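Local structure of penicillin-binding protein 2B (Streptococcus pneumoniae, 2WAD) at residues S236-K241 and N260-T265; K255-N260 and V275-R280. The protein probably acts as a transpeptidase that cross-links the peptides of adjacent glycan strands in the cell-wall peptidoglycan made by the elongasome, and binds penicillin. All blocks are in the same frame, centred on the assembly; numbering follows the deposited sequence.

Contact 1: S236-K241 and N260-T265; sequences SVSSEK and NDRVGT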
# COMPACT_ATOMS: atom_id res chain seq x y z
N SER A 236 7.28 -3.11 6.44
CA SER A 236 8.17 -3.71 7.43
C SER A 236 7.99 -5.23 7.55
O SER A 236 7.02 -5.80 7.06
CB SER A 236 7.99 -3.04 8.80
OG SER A 236 6.60 -2.96 9.11
N VAL A 237 8.96 -5.86 8.21
CA VAL A 237 8.91 -7.29 8.50
C VAL A 237 8.99 -7.45 10.02
O VAL A 237 9.69 -6.70 10.69
CB VAL A 237 10.10 -8.02 7.84
CG1 VAL A 237 10.00 -9.52 8.03
CG2 VAL A 237 10.13 -7.72 6.36
N SER A 238 8.27 -8.43 10.55
CA SER A 238 8.33 -8.74 11.98
C SER A 238 9.73 -9.18 12.39
O SER A 238 10.39 -9.92 11.67
CB SER A 238 7.35 -9.86 12.32
OG SER A 238 7.89 -11.11 11.92
N SER A 239 10.19 -8.71 13.54
CA SER A 239 11.49 -9.07 14.09
C SER A 239 11.49 -10.52 14.58
O SER A 239 10.44 -11.10 14.85
CB SER A 239 11.80 -8.18 15.28
OG SER A 239 10.89 -8.46 16.34
N GLU A 240 12.68 -11.09 14.70
CA GLU A 240 12.87 -12.44 15.25
C GLU A 240 12.38 -12.55 16.69
O GLU A 240 11.81 -13.57 17.09
CB GLU A 240 14.36 -12.78 15.19
CG GLU A 240 14.75 -14.11 15.81
CD GLU A 240 16.21 -14.42 15.54
OE1 GLU A 240 17.06 -13.53 15.75
OE2 GLU A 240 16.49 -15.56 15.10
N LYS A 241 12.61 -11.48 17.44
CA LYS A 241 12.13 -11.29 18.81
C LYS A 241 10.60 -11.32 18.91
O LYS A 241 10.05 -12.09 19.71
CB LYS A 241 12.65 -9.95 19.33
CG LYS A 241 12.49 -9.70 20.82
CD LYS A 241 13.66 -10.29 21.61
CE LYS A 241 13.67 -9.75 23.03
NZ LYS A 241 14.08 -10.81 24.00
N ASN A 260 8.09 -18.35 15.40
CA ASN A 260 9.17 -17.36 15.43
C ASN A 260 9.52 -16.81 14.05
O ASN A 260 10.52 -16.10 13.88
CB ASN A 260 10.42 -17.99 16.05
CG ASN A 260 10.89 -19.20 15.28
OD1 ASN A 260 10.11 -19.87 14.60
ND2 ASN A 260 12.19 -19.48 15.37
N ASP A 261 8.69 -17.14 13.06
CA ASP A 261 8.88 -16.70 11.68
C ASP A 261 8.86 -15.19 11.51
O ASP A 261 8.09 -14.49 12.16
CB ASP A 261 7.80 -17.30 10.78
CG ASP A 261 8.03 -18.78 10.50
OD1 ASP A 261 9.06 -19.33 10.95
OD2 ASP A 261 7.18 -19.38 9.82
N ARG A 262 9.72 -14.70 10.63
CA ARG A 262 9.68 -13.29 10.27
C ARG A 262 8.89 -13.05 8.99
O ARG A 262 9.23 -13.57 7.93
CB ARG A 262 11.09 -12.71 10.23
CG ARG A 262 11.70 -12.77 11.61
CD ARG A 262 12.92 -11.91 11.70
NE ARG A 262 14.07 -12.63 11.18
CZ ARG A 262 15.24 -12.05 10.92
NH1 ARG A 262 15.38 -10.75 11.15
NH2 ARG A 262 16.25 -12.77 10.45
N VAL A 263 7.82 -12.28 9.13
CA VAL A 263 6.83 -12.09 8.09
C VAL A 263 6.61 -10.60 7.79
O VAL A 263 6.95 -9.73 8.60
CB VAL A 263 5.50 -12.78 8.48
CG1 VAL A 263 5.77 -14.22 8.92
CG2 VAL A 263 4.80 -12.02 9.59
N GLY A 264 6.07 -10.32 6.61
CA GLY A 264 5.75 -8.95 6.24
C GLY A 264 4.50 -8.48 6.97
O GLY A 264 3.51 -9.21 7.02
N THR A 265 4.55 -7.28 7.52
CA THR A 265 3.45 -6.74 8.31
C THR A 265 2.84 -5.49 7.69
O THR A 265 1.81 -5.01 8.16
CB THR A 265 3.91 -6.35 9.70
OG1 THR A 265 5.13 -5.61 9.57
CG2 THR A 265 4.18 -7.60 10.54

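Contact 2: K255-N260 and V275-R280; sequences KGYSLN and VLQGKR. Unlike the reference sequence in segment 275-280: Val-275 (reference Thr).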
# COMPACT_ATOMS: atom_id res chain seq x y z
N LYS A 255 -1.55 -21.64 7.81
CA LYS A 255 -0.96 -21.59 6.47
C LYS A 255 0.30 -22.45 6.39
O LYS A 255 0.62 -22.96 5.32
CB LYS A 255 -0.68 -20.15 6.01
CG LYS A 255 -1.86 -19.47 5.32
CD LYS A 255 -1.43 -18.17 4.65
CE LYS A 255 -2.62 -17.46 4.00
NZ LYS A 255 -2.18 -16.56 2.90
N GLY A 256 1.00 -22.61 7.51
CA GLY A 256 2.11 -23.55 7.56
C GLY A 256 3.28 -23.10 8.42
O GLY A 256 4.20 -23.87 8.67
N TYR A 257 3.23 -21.86 8.89
CA TYR A 257 4.40 -21.22 9.49
C TYR A 257 4.71 -21.73 10.89
O TYR A 257 3.86 -22.32 11.55
CB TYR A 257 4.20 -19.71 9.58
CG TYR A 257 4.22 -18.96 8.27
CD1 TYR A 257 5.08 -17.88 8.09
CD2 TYR A 257 3.38 -19.32 7.22
CE1 TYR A 257 5.10 -17.18 6.89
CE2 TYR A 257 3.39 -18.62 6.03
CZ TYR A 257 4.26 -17.55 5.87
OH TYR A 257 4.28 -16.86 4.68
N SER A 258 5.94 -21.47 11.32
CA SER A 258 6.34 -21.58 12.72
C SER A 258 6.05 -20.27 13.44
O SER A 258 5.65 -19.28 12.82
CB SER A 258 7.83 -21.93 12.80
OG SER A 258 8.34 -21.73 14.10
N LEU A 259 6.27 -20.26 14.75
CA LEU A 259 5.81 -19.18 15.62
C LEU A 259 6.83 -18.05 15.73
O LEU A 259 6.49 -16.92 16.10
CB LEU A 259 5.46 -19.75 17.00
CG LEU A 259 4.63 -19.04 18.07
CD1 LEU A 259 3.49 -18.19 17.51
CD2 LEU A 259 4.08 -20.10 19.02
N ASN A 260 8.09 -18.35 15.40
CA ASN A 260 9.17 -17.36 15.43
C ASN A 260 9.52 -16.81 14.05
O ASN A 260 10.52 -16.10 13.88
CB ASN A 260 10.42 -17.99 16.05
CG ASN A 260 10.89 -19.20 15.28
OD1 ASN A 260 10.11 -19.87 14.60
ND2 ASN A 260 12.19 -19.48 15.37
N VAL A 275 5.67 -14.67 -1.79
CA VAL A 275 6.78 -14.69 -2.72
C VAL A 275 8.11 -14.50 -1.99
O VAL A 275 9.09 -15.16 -2.31
CB VAL A 275 6.64 -13.60 -3.81
CG1 VAL A 275 7.89 -13.59 -4.70
CG2 VAL A 275 5.39 -13.81 -4.66
N LEU A 276 8.15 -13.60 -1.01
CA LEU A 276 9.42 -13.23 -0.38
C LEU A 276 9.91 -14.27 0.64
O LEU A 276 11.13 -14.43 0.83
CB LEU A 276 9.32 -11.84 0.24
CG LEU A 276 9.05 -10.64 -0.68
CD1 LEU A 276 8.46 -9.48 0.12
CD2 LEU A 276 10.28 -10.18 -1.43
N GLN A 277 8.99 -14.98 1.27
CA GLN A 277 9.34 -15.92 2.35
C GLN A 277 10.28 -17.04 1.91
O GLN A 277 9.99 -17.77 0.96
CB GLN A 277 8.10 -16.54 3.00
CG GLN A 277 8.38 -17.43 4.22
CD GLN A 277 8.91 -16.62 5.39
OE1 GLN A 277 8.33 -15.60 5.76
NE2 GLN A 277 10.02 -17.06 5.96
N GLY A 278 11.41 -17.19 2.59
CA GLY A 278 12.36 -18.22 2.21
C GLY A 278 11.72 -19.60 2.21
O GLY A 278 10.84 -19.88 3.02
N LYS A 279 12.15 -20.45 1.29
CA LYS A 279 11.73 -21.85 1.31
C LYS A 279 12.53 -22.57 2.40
O LYS A 279 13.75 -22.48 2.45
CB LYS A 279 11.97 -22.50 -0.05
CG LYS A 279 11.54 -23.96 -0.13
CD LYS A 279 12.27 -24.69 -1.26
CE LYS A 279 12.10 -26.20 -1.15
NZ LYS A 279 12.94 -26.80 -0.05
N ARG A 280 11.83 -23.27 3.28
CA ARG A 280 12.46 -23.80 4.49
C ARG A 280 13.22 -25.11 4.31
O ARG A 280 12.76 -25.99 3.57
CB ARG A 280 11.39 -23.99 5.55
CG ARG A 280 10.44 -22.83 5.66
CD ARG A 280 9.62 -22.98 6.91
NE ARG A 280 8.70 -21.86 7.10
CZ ARG A 280 8.08 -21.58 8.24
NH1 ARG A 280 8.29 -22.34 9.32
NH2 ARG A 280 7.26 -20.55 8.30

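Contact 1: S236-K241 and N260-T265
Ser-238 holds the backbone of Val-263 at two points: its N donates to Val-263 O at 2.7 Å, and its OG accepts from Val-263 N at 3.0 Å in a nearly straight bond. OG reaches that N-H because it sits between its own backbone N and carbonyl carbon (chi1 77°); the same hydroxyl also bonds Gly-243 O. One step back, Val-237 faces Gly-264 across a single antiparallel bridge, a non-hydrogen-bonded pair with CA atoms 4.2 Å apart. On its far flank Thr-265 N meets Ser-236 O at 2.9 Å, almost in line, while Ser-236 OG and Thr-265 OG1 pair tip to tip at 3.1 Å. Val-237 leans its CG1 against Val-263 O.

Arg-262 fills the other end by running alongside the opposite chain. Its CG packs on Ser-238 O at 3.1 Å and its CD lies by Glu-240 N; a bend at chi3 (-83°) then turns the guanidinium so that Glu-240 CB sits over one face. The two charges do not meet: Glu-240 OE2 bonds Thr-191 OG1, and Arg-262 NH1 makes a weak bond to Trp-221 O.

The bridge thus ties the loop after helix 231-234 to the loop leading into helix 267-271, with Val-237 and Arg-262 resting on strand 215-225.

Contact 2: K255-N260 and V275-R280
Tyr-257 and Arg-280 keep their CA atoms 9.8 Å apart, so no backbone pairing forms and side chains span the gap, just beyond Gly-256, which leaves helix 249-255 with a positive phi of 144°.

Arg-280 does most of the reaching. Its chain is extended from CG to NE and brings the guanidinium end-on to the loop. NH2 comes within 3.2 Å of Tyr-257 CA and lies 3.4 Å from Tyr-257 CG, approaching the ring obliquely; the ring and guanidinium planes stand 86° apart, so the two flat groups cross rather than stack. NH1 packs on Ser-258 CB at 3.5 Å. The guanidinium also comes close to Ser-258 N, itself a donor; the Asp-261 carboxylate probably offsets this, its OD2 accepting from Ser-258 N and forming a salt bridge with Arg-280 NH2, although the latter is modelled implausibly short and its exact geometry is doubtful.

The Tyr-257 ring runs on past Gln-277, crossing its side chain, and the phenol OH ends in a hydrogen bond to Glu-273. While its CB meets NH1, Ser-258 turns its hydroxyl to Asn-260: with chi1 at 165°, OG points away from Ser-258 N and donates to Asn-260 OD1 at 2.6 Å, a bond within 255-260.

This is a surface contact in which the loop following helix 249-255 packs against the chain as it leaves helix 273-276 and heads for strand 282-287.

Overall arrangement
Contacts 1 and 2 interlock along the chain, their segments alternating and sharing Asn-260, with centres about 10 Å apart. The loop 255-265 serves both: its first half meets 275-280, its second half meets 236-241. Val-263 is a joint between them, since its backbone is held in contact 1 while its CG1 packs on Tyr-257 CE1 of contact 2 at 3.6 Å. Asp-261 of contact 1 supplies the direct polar tie, a salt bridge of doubtful geometry to Arg-280 of contact 2; Glu-273 accepts from Gly-264 N. All four segments belong to the dimerisation-domain family region. Neither contact lies near the zinc site at Asp-288, His-290 and Asp-292 or near Ser-386, the probable acylated serine of the transpeptidase domain.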